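Local coordinates for protein ectoine dioxygenase (Sphingopyxis alaskensis, PDB 4MHR) that catalyses the iron- and 2-oxoglutarate-dependent hydroxylation of L-ectoine to 5-hydroxyectoine, a compatible solute that protects cells against osmotic stress, at residues A67-A72 / S107-R112; A85-T90 / R98-I103. All blocks are in the same frame, centred on the assembly; numbering follows the deposited sequence.

Contact 1 (A67-A72 / S107-R112); sequences AFLQKA and SPVMAR
The one aromatic ring here, that of Phe-68, meets the isopropyl group of Val-109 obliquely, neither squarely over a face nor squarely at an edge. Its CE2-CZ side does the touching, CZ lying 3.8 Å from Val-109 CG2, and the two side chains approach from opposite directions. The ring reaches that far because CG stands anti to the backbone N (chi1 178°), which carries it out toward helix 108-115. Val-109 is the centre of the contact, and its branching lets it serve several partners: while CG2 meets the ring, CG1 lies 3.8 Å from both Leu-69 CD2 and Ala-72 CB. The small methyl of Ala-72 suits the spot where the chains come nearest, Ala-72 CA lying 7.0 Å from Val-109 CA. Met-110, flexible and bent at chi2 (-56°), slides its CE methyl to 4.1 Å from the backbone O of Leu-69. Ser-107 caps the start of its helix, its OG accepting a weak bond from Met-110 N. Helices 63-78 and 108-115 thus join through apolar side chains, the N-to-C directions of their short segments 136° apart, nearer antiparallel than parallel; Met-110 also touches Ala-73, and Leu-308 of a C-terminal loop packs on Leu-69.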
ATOM      1  N   ALA A  67     -13.900 -11.545  10.886  1.00 35.56           N
ATOM      2  CA  ALA A  67     -14.592 -10.947  12.063  1.00 36.59           C
ATOM      3  C   ALA A  67     -13.568 -10.619  13.161  1.00 33.24           C
ATOM      4  O   ALA A  67     -13.575  -9.556  13.784  1.00 31.28           O
ATOM      5  CB  ALA A  67     -15.695 -11.894  12.575  1.00 36.17           C
ATOM      6  N   PHE A  68     -12.594 -11.491  13.323  1.00 33.85           N
ATOM      7  CA  PHE A  68     -11.535 -11.258  14.285  1.00 33.23           C
ATOM      8  C   PHE A  68     -10.641 -10.087  13.956  1.00 35.77           C
ATOM      9  O   PHE A  68     -10.235  -9.333  14.846  1.00 34.87           O
ATOM     10  CB  PHE A  68     -10.674 -12.512  14.314  1.00 37.85           C
ATOM     11  CG  PHE A  68      -9.480 -12.443  15.235  1.00 43.21           C
ATOM     12  CD1 PHE A  68      -9.650 -12.400  16.622  1.00 53.36           C
ATOM     13  CD2 PHE A  68      -8.191 -12.618  14.741  1.00 49.68           C
ATOM     14  CE1 PHE A  68      -8.552 -12.430  17.487  1.00 51.24           C
ATOM     15  CE2 PHE A  68      -7.082 -12.671  15.604  1.00 54.01           C
ATOM     16  CZ  PHE A  68      -7.271 -12.566  16.976  1.00 54.48           C
ATOM     17  N   LEU A  69     -10.260  -9.947  12.685  1.00 35.00           N
ATOM     18  CA  LEU A  69      -9.507  -8.749  12.270  1.00 31.02           C
ATOM     19  C   LEU A  69     -10.365  -7.498  12.457  1.00 28.48           C
ATOM     20  O   LEU A  69      -9.856  -6.461  12.857  1.00 30.81           O
ATOM     21  CB  LEU A  69      -9.067  -8.848  10.800  1.00 32.22           C
ATOM     22  CG  LEU A  69      -8.090  -9.989  10.433  1.00 30.30           C
ATOM     23  CD1 LEU A  69      -7.939  -9.988   8.916  1.00 30.26           C
ATOM     24  CD2 LEU A  69      -6.760  -9.759  11.132  1.00 31.94           C
ATOM     25  N   GLN A  70     -11.653  -7.563  12.112  1.00 30.06           N
ATOM     26  CA  GLN A  70     -12.547  -6.390  12.302  1.00 31.27           C
ATOM     27  C   GLN A  70     -12.611  -5.921  13.788  1.00 36.30           C
ATOM     28  O   GLN A  70     -12.482  -4.745  14.090  1.00 34.62           O
ATOM     29  CB  GLN A  70     -13.931  -6.669  11.781  1.00 32.58           C
ATOM     30  CG  GLN A  70     -13.972  -6.772  10.262  1.00 33.07           C
ATOM     31  CD  GLN A  70     -15.322  -7.192   9.752  1.00 35.42           C
ATOM     32  OE1 GLN A  70     -15.880  -8.169  10.219  1.00 39.97           O
ATOM     33  NE2 GLN A  70     -15.836  -6.487   8.776  1.00 31.91           N
ATOM     34  N   LYS A  71     -12.771  -6.879  14.685  1.00 40.88           N
ATOM     35  CA  LYS A  71     -12.807  -6.641  16.152  1.00 43.61           C
ATOM     36  C   LYS A  71     -11.514  -6.043  16.649  1.00 37.11           C
ATOM     37  O   LYS A  71     -11.547  -4.978  17.295  1.00 34.71           O
ATOM     38  CB  LYS A  71     -13.093  -7.956  16.904  1.00 51.45           C
ATOM     39  CG  LYS A  71     -13.376  -7.799  18.413  1.00 66.34           C
ATOM     40  CD  LYS A  71     -12.506  -8.725  19.299  1.00 77.13           C
ATOM     41  CE  LYS A  71     -11.006  -8.395  19.161  1.00 82.57           C
ATOM     42  NZ  LYS A  71     -10.061  -9.126  20.054  1.00 79.15           N
ATOM     43  N   ALA A  72     -10.360  -6.629  16.271  1.00 35.61           N
ATOM     44  CA  ALA A  72      -9.097  -6.043  16.631  1.00 33.54           C
ATOM     45  C   ALA A  72      -8.965  -4.626  16.134  1.00 39.97           C
ATOM     46  O   ALA A  72      -8.538  -3.737  16.906  1.00 39.63           O
ATOM     47  CB  ALA A  72      -7.896  -6.872  16.193  1.00 38.71           C
ATOM     48  N   SER A 107       0.449  -3.954  17.452  1.00 36.93           N
ATOM     49  CA  SER A 107      -0.715  -4.815  17.603  1.00 34.50           C
ATOM     50  C   SER A 107      -0.282  -6.253  17.227  1.00 42.70           C
ATOM     51  O   SER A 107       0.185  -6.471  16.105  1.00 39.34           O
ATOM     52  CB  SER A 107      -1.839  -4.390  16.646  1.00 35.96           C
ATOM     53  OG  SER A 107      -2.862  -5.386  16.600  1.00 36.97           O
ATOM     54  N   PRO A 108      -0.375  -7.204  18.179  1.00 40.63           N
ATOM     55  CA  PRO A 108      -0.035  -8.587  17.943  1.00 40.04           C
ATOM     56  C   PRO A 108      -0.874  -9.224  16.827  1.00 34.27           C
ATOM     57  O   PRO A 108      -0.368 -10.055  16.089  1.00 34.01           O
ATOM     58  CB  PRO A 108      -0.321  -9.265  19.315  1.00 41.48           C
ATOM     59  CG  PRO A 108      -0.034  -8.195  20.318  1.00 46.02           C
ATOM     60  CD  PRO A 108      -0.431  -6.889  19.626  1.00 46.91           C
ATOM     61  N   VAL A 109      -2.148  -8.887  16.737  1.00 31.61           N
ATOM     62  CA  VAL A 109      -2.988  -9.374  15.641  1.00 32.60           C
ATOM     63  C   VAL A 109      -2.468  -8.877  14.265  1.00 34.40           C
ATOM     64  O   VAL A 109      -2.359  -9.671  13.329  1.00 32.33           O
ATOM     65  CB  VAL A 109      -4.426  -8.883  15.839  1.00 35.31           C
ATOM     66  CG1 VAL A 109      -5.308  -9.222  14.652  1.00 39.87           C
ATOM     67  CG2 VAL A 109      -5.043  -9.464  17.126  1.00 40.81           C
ATOM     68  N   MET A 110      -2.182  -7.569  14.158  1.00 30.78           N
ATOM     69  CA  MET A 110      -1.674  -6.969  12.909  1.00 34.50           C
ATOM     70  C   MET A 110      -0.263  -7.404  12.584  1.00 34.53           C
ATOM     71  O   MET A 110       0.048  -7.599  11.405  1.00 31.12           O
ATOM     72  CB  MET A 110      -1.795  -5.464  12.886  1.00 31.33           C
ATOM     73  CG  MET A 110      -3.209  -4.991  13.113  1.00 34.25           C
ATOM     74  SD  MET A 110      -4.455  -5.666  11.968  1.00 37.64           S
ATOM     75  CE  MET A 110      -5.989  -5.099  12.667  1.00 40.42           C
ATOM     76  N   ALA A 111       0.559  -7.675  13.604  1.00 35.22           N
ATOM     77  CA  ALA A 111       1.868  -8.339  13.352  1.00 32.89           C
ATOM     78  C   ALA A 111       1.675  -9.716  12.741  1.00 31.01           C
ATOM     79  O   ALA A 111       2.366 -10.107  11.781  1.00 33.11           O
ATOM     80  CB  ALA A 111       2.717  -8.469  14.633  1.00 36.45           C
ATOM     81  N   ARG A 112       0.732 -10.467  13.303  1.00 35.14           N
ATOM     82  CA  ARG A 112       0.445 -11.802  12.840  1.00 31.75           C
ATOM     83  C   ARG A 112      -0.192 -11.787  11.432  1.00 31.25           C
ATOM     84  O   ARG A 112       0.099 -12.663  10.631  1.00 30.47           O
ATOM     85  CB  ARG A 112      -0.490 -12.504  13.826  1.00 31.20           C
ATOM     86  CG  ARG A 112      -0.825 -13.955  13.529  1.00 30.89           C
ATOM     87  CD  ARG A 112       0.382 -14.867  13.228  1.00 32.45           C
ATOM     88  NE  ARG A 112      -0.143 -16.185  12.831  1.00 31.52           N
ATOM     89  CZ  ARG A 112      -0.612 -16.499  11.625  1.00 35.57           C
ATOM     90  NH1 ARG A 112      -0.621 -15.591  10.619  1.00 33.52           N
ATOM     91  NH2 ARG A 112      -1.077 -17.717  11.391  1.00 33.39           N
TER

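Contact 2 (A85-T90 / R98-I103); sequences ADTIVT and RSIFEI
Val-89 and Phe-101 meet at a slant, the CG2 methyl of the valine approaching the ring at its edge, near the ring plane, 3.6 Å from CE2. The backbone O of Thr-87 lies at the same ring's edge, near CD2. With CG set beside its own backbone N (chi1 -77°), the phenylalanine ring leans across toward strand 88-90, where its CD2-CE2 edge can reach the valine. Val-89 also faces Ser-99, a residue small enough to sit opposite a branched one; the OG of Ser-99 bonds to Arg-137. On the opposite face Ile-88 and Ile-100, a non-hydrogen-bonded pair, lie side by side and point the same way, Ile-88 CD1 reaching 4.0 Å from Ile-100 CG1. Between these two layers of side chains strands 88-90 and 97-101 form an antiparallel beta hairpin at the end of the large sheet of the cupin fold. Val-89 and Ser-99 are its hydrogen-bonded pair, Val-89 N giving a nearly straight bond to Ser-99 O (175° at the hydrogen), and Phe-101 N donates to Thr-87 O. A classic beta bulge interrupts the regular pairing: Arg-98 and Ser-99 both face Val-89, whose O is gripped twice, by Arg-98 N at 2.7 Å in the carbonyl plane and by Ser-99 N at 3.1 Å from a tilted position. The long side chain of Arg-98 leads away from strand 88-90 to form a salt bridge with Glu-91 in the hairpin turn. Thr-87 sets CB 3.5 Å from Phe-101 O, while its hydroxyl bonds to Asp-84 O and Gln-106. On its other side strand 97-101 pairs with strand 131-141, bringing the Phe-101 side chain within about 4 Å of that of the ectoine-binding Gln-135.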
ATOM      1  N   ALA A  85       1.477   7.868  20.810  1.00 45.48           N
ATOM      2  CA  ALA A  85       0.769   9.044  20.296  1.00 45.42           C
ATOM      3  C   ALA A  85       1.332   9.584  19.010  1.00 44.39           C
ATOM      4  O   ALA A  85       0.591  10.197  18.228  1.00 44.71           O
ATOM      5  CB  ALA A  85       0.763  10.193  21.331  1.00 50.97           C
ATOM      6  N   ASP A  86       2.634   9.398  18.795  1.00 40.77           N
ATOM      7  CA  ASP A  86       3.267   9.944  17.617  1.00 46.42           C
ATOM      8  C   ASP A  86       2.781   9.181  16.398  1.00 45.61           C
ATOM      9  O   ASP A  86       2.982   9.659  15.304  1.00 39.23           O
ATOM     10  CB  ASP A  86       4.791   9.813  17.647  1.00 51.64           C
ATOM     11  CG  ASP A  86       5.415  10.577  18.789  1.00 60.95           C
ATOM     12  OD1 ASP A  86       4.788  11.539  19.289  1.00 64.95           O
ATOM     13  OD2 ASP A  86       6.529  10.208  19.183  1.00 73.68           O
ATOM     14  N   THR A  87       2.199   7.997  16.586  1.00 37.11           N
ATOM     15  CA  THR A  87       1.788   7.183  15.404  1.00 38.75           C
ATOM     16  C   THR A  87       0.342   7.506  14.927  1.00 41.16           C
ATOM     17  O   THR A  87      -0.142   6.960  13.918  1.00 35.58           O
ATOM     18  CB  THR A  87       1.940   5.697  15.656  1.00 31.78           C
ATOM     19  OG1 THR A  87       0.992   5.236  16.633  1.00 28.22           O
ATOM     20  CG2 THR A  87       3.413   5.308  16.078  1.00 33.92           C
ATOM     21  N   ILE A  88      -0.342   8.407  15.638  1.00 37.97           N
ATOM     22  CA  ILE A  88      -1.798   8.591  15.400  1.00 37.67           C
ATOM     23  C   ILE A  88      -1.981   9.791  14.547  1.00 36.74           C
ATOM     24  O   ILE A  88      -1.365  10.834  14.836  1.00 39.14           O
ATOM     25  CB  ILE A  88      -2.544   8.765  16.737  1.00 42.19           C
ATOM     26  CG1 ILE A  88      -2.127   7.661  17.710  1.00 42.86           C
ATOM     27  CG2 ILE A  88      -4.047   8.936  16.535  1.00 39.46           C
ATOM     28  CD1 ILE A  88      -3.029   6.496  17.771  1.00 49.58           C
ATOM     29  N   VAL A  89      -2.751   9.660  13.458  1.00 32.69           N
ATOM     30  CA  VAL A  89      -3.132  10.787  12.630  1.00 33.78           C
ATOM     31  C   VAL A  89      -4.631  11.012  12.803  1.00 36.83           C
ATOM     32  O   VAL A  89      -5.474  10.072  12.657  1.00 32.29           O
ATOM     33  CB  VAL A  89      -2.790  10.577  11.140  1.00 41.05           C
ATOM     34  CG1 VAL A  89      -3.257  11.776  10.278  1.00 39.97           C
ATOM     35  CG2 VAL A  89      -1.293  10.345  10.995  1.00 44.54           C
ATOM     36  N   THR A  90      -4.968  12.249  13.133  1.00 32.41           N
ATOM     37  CA  THR A  90      -6.324  12.613  13.425  1.00 35.91           C
ATOM     38  C   THR A  90      -6.850  13.494  12.314  1.00 41.88           C
ATOM     39  O   THR A  90      -6.055  14.039  11.509  1.00 40.78           O
ATOM     40  CB  THR A  90      -6.414  13.341  14.785  1.00 38.20           C
ATOM     41  OG1 THR A  90      -5.770  14.580  14.670  1.00 38.31           O
ATOM     42  CG2 THR A  90      -5.749  12.571  15.888  1.00 37.14           C
ATOM     43  N   ARG A  98      -7.929   9.054  12.187  1.00 33.96           N
ATOM     44  CA  ARG A  98      -8.034   8.674  10.775  1.00 36.67           C
ATOM     45  C   ARG A  98      -7.056   7.541  10.380  1.00 38.86           C
ATOM     46  O   ARG A  98      -7.469   6.612   9.665  1.00 39.69           O
ATOM     47  CB  ARG A  98      -7.876   9.851   9.873  1.00 38.28           C
ATOM     48  CG  ARG A  98      -9.051  10.859   9.966  1.00 40.97           C
ATOM     49  CD  ARG A  98     -10.388  10.380   9.340  1.00 46.92           C
ATOM     50  NE  ARG A  98     -11.522  11.225   9.780  1.00 45.22           N
ATOM     51  CZ  ARG A  98     -12.289  10.936  10.837  1.00 42.73           C
ATOM     52  NH1 ARG A  98     -12.043   9.864  11.558  1.00 43.44           N
ATOM     53  NH2 ARG A  98     -13.282  11.735  11.196  1.00 47.28           N
ATOM     54  N   SER A  99      -5.802   7.618  10.845  1.00 33.61           N
ATOM     55  CA  SER A  99      -4.772   6.547  10.691  1.00 35.79           C
ATOM     56  C   SER A  99      -3.911   6.299  11.954  1.00 38.35           C
ATOM     57  O   SER A  99      -3.539   7.241  12.676  1.00 36.65           O
ATOM     58  CB  SER A  99      -3.766   6.870   9.595  1.00 34.93           C
ATOM     59  OG  SER A  99      -4.390   7.210   8.401  1.00 41.36           O
ATOM     60  N   ILE A 100      -3.600   5.028  12.158  1.00 29.95           N
ATOM     61  CA  ILE A 100      -2.586   4.546  13.088  1.00 33.14           C
ATOM     62  C   ILE A 100      -1.422   3.842  12.314  1.00 33.75           C
ATOM     63  O   ILE A 100      -1.647   2.813  11.652  1.00 32.52           O
ATOM     64  CB  ILE A 100      -3.184   3.563  14.070  1.00 28.67           C
ATOM     65  CG1 ILE A 100      -4.416   4.118  14.808  1.00 33.65           C
ATOM     66  CG2 ILE A 100      -2.150   3.133  15.124  1.00 32.16           C
ATOM     67  CD1 ILE A 100      -5.209   3.048  15.557  1.00 31.56           C
ATOM     68  N   PHE A 101      -0.247   4.455  12.330  1.00 32.85           N
ATOM     69  CA  PHE A 101       0.984   3.916  11.687  1.00 33.11           C
ATOM     70  C   PHE A 101       1.638   2.896  12.591  1.00 33.15           C
ATOM     71  O   PHE A 101       1.342   2.854  13.790  1.00 30.86           O
ATOM     72  CB  PHE A 101       1.971   5.046  11.383  1.00 33.56           C
ATOM     73  CG  PHE A 101       1.600   5.871  10.180  1.00 37.30           C
ATOM     74  CD1 PHE A 101       2.025   5.505   8.914  1.00 35.81           C
ATOM     75  CD2 PHE A 101       0.797   7.006  10.303  1.00 40.53           C
ATOM     76  CE1 PHE A 101       1.704   6.257   7.810  1.00 42.68           C
ATOM     77  CE2 PHE A 101       0.447   7.752   9.185  1.00 43.00           C
ATOM     78  CZ  PHE A 101       0.909   7.384   7.933  1.00 44.34           C
ATOM     79  N   GLU A 102       2.460   2.031  12.026  1.00 31.95           N
ATOM     80  CA  GLU A 102       3.197   1.019  12.793  1.00 32.33           C
ATOM     81  C   GLU A 102       2.302   0.013  13.460  1.00 35.33           C
ATOM     82  O   GLU A 102       2.632  -0.575  14.529  1.00 37.66           O
ATOM     83  CB  GLU A 102       4.132   1.692  13.821  1.00 30.71           C
ATOM     84  CG  GLU A 102       5.294   2.423  13.203  1.00 37.70           C
ATOM     85  CD  GLU A 102       6.308   1.387  12.688  1.00 48.94           C
ATOM     86  OE1 GLU A 102       6.868   0.652  13.530  1.00 53.41           O
ATOM     87  OE2 GLU A 102       6.485   1.242  11.451  1.00 51.40           O
ATOM     88  N   ILE A 103       1.161  -0.266  12.857  1.00 31.21           N
ATOM     89  CA  ILE A 103       0.298  -1.267  13.468  1.00 36.40           C
ATOM     90  C   ILE A 103       0.895  -2.653  13.562  1.00 35.84           C
ATOM     91  O   ILE A 103       0.511  -3.447  14.428  1.00 36.32           O
ATOM     92  CB  ILE A 103      -1.067  -1.454  12.805  1.00 39.02           C
ATOM     93  CG1 ILE A 103      -0.942  -1.663  11.291  1.00 34.71           C
ATOM     94  CG2 ILE A 103      -1.967  -0.308  13.127  1.00 39.20           C
ATOM     95  CD1 ILE A 103      -2.276  -2.054  10.678  1.00 39.55           C
TER

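The centres of the two contacts lie about 16 Å apart, and contact 2 is nested in the stretch of chain that contact 1 closes. Helix 63-78 comes first, followed by the hairpin of strands 88-90 and 97-101, the short helix 103-106 and then helix 108-115, which returns to pack on helix 63-78. The two contacts meet where Met-110 CB packs 3.4 Å from Ile-103 O. Contact 1 joins two helices away from the known binding residues, whereas contact 2 forms one end of the seven-stranded sheet, beside the strand carrying Gln-135 and the 2-oxoglutarate-binding Lys-141. A single excursion of the chain thus ties the helix pair to the sheet on its ligand-binding side.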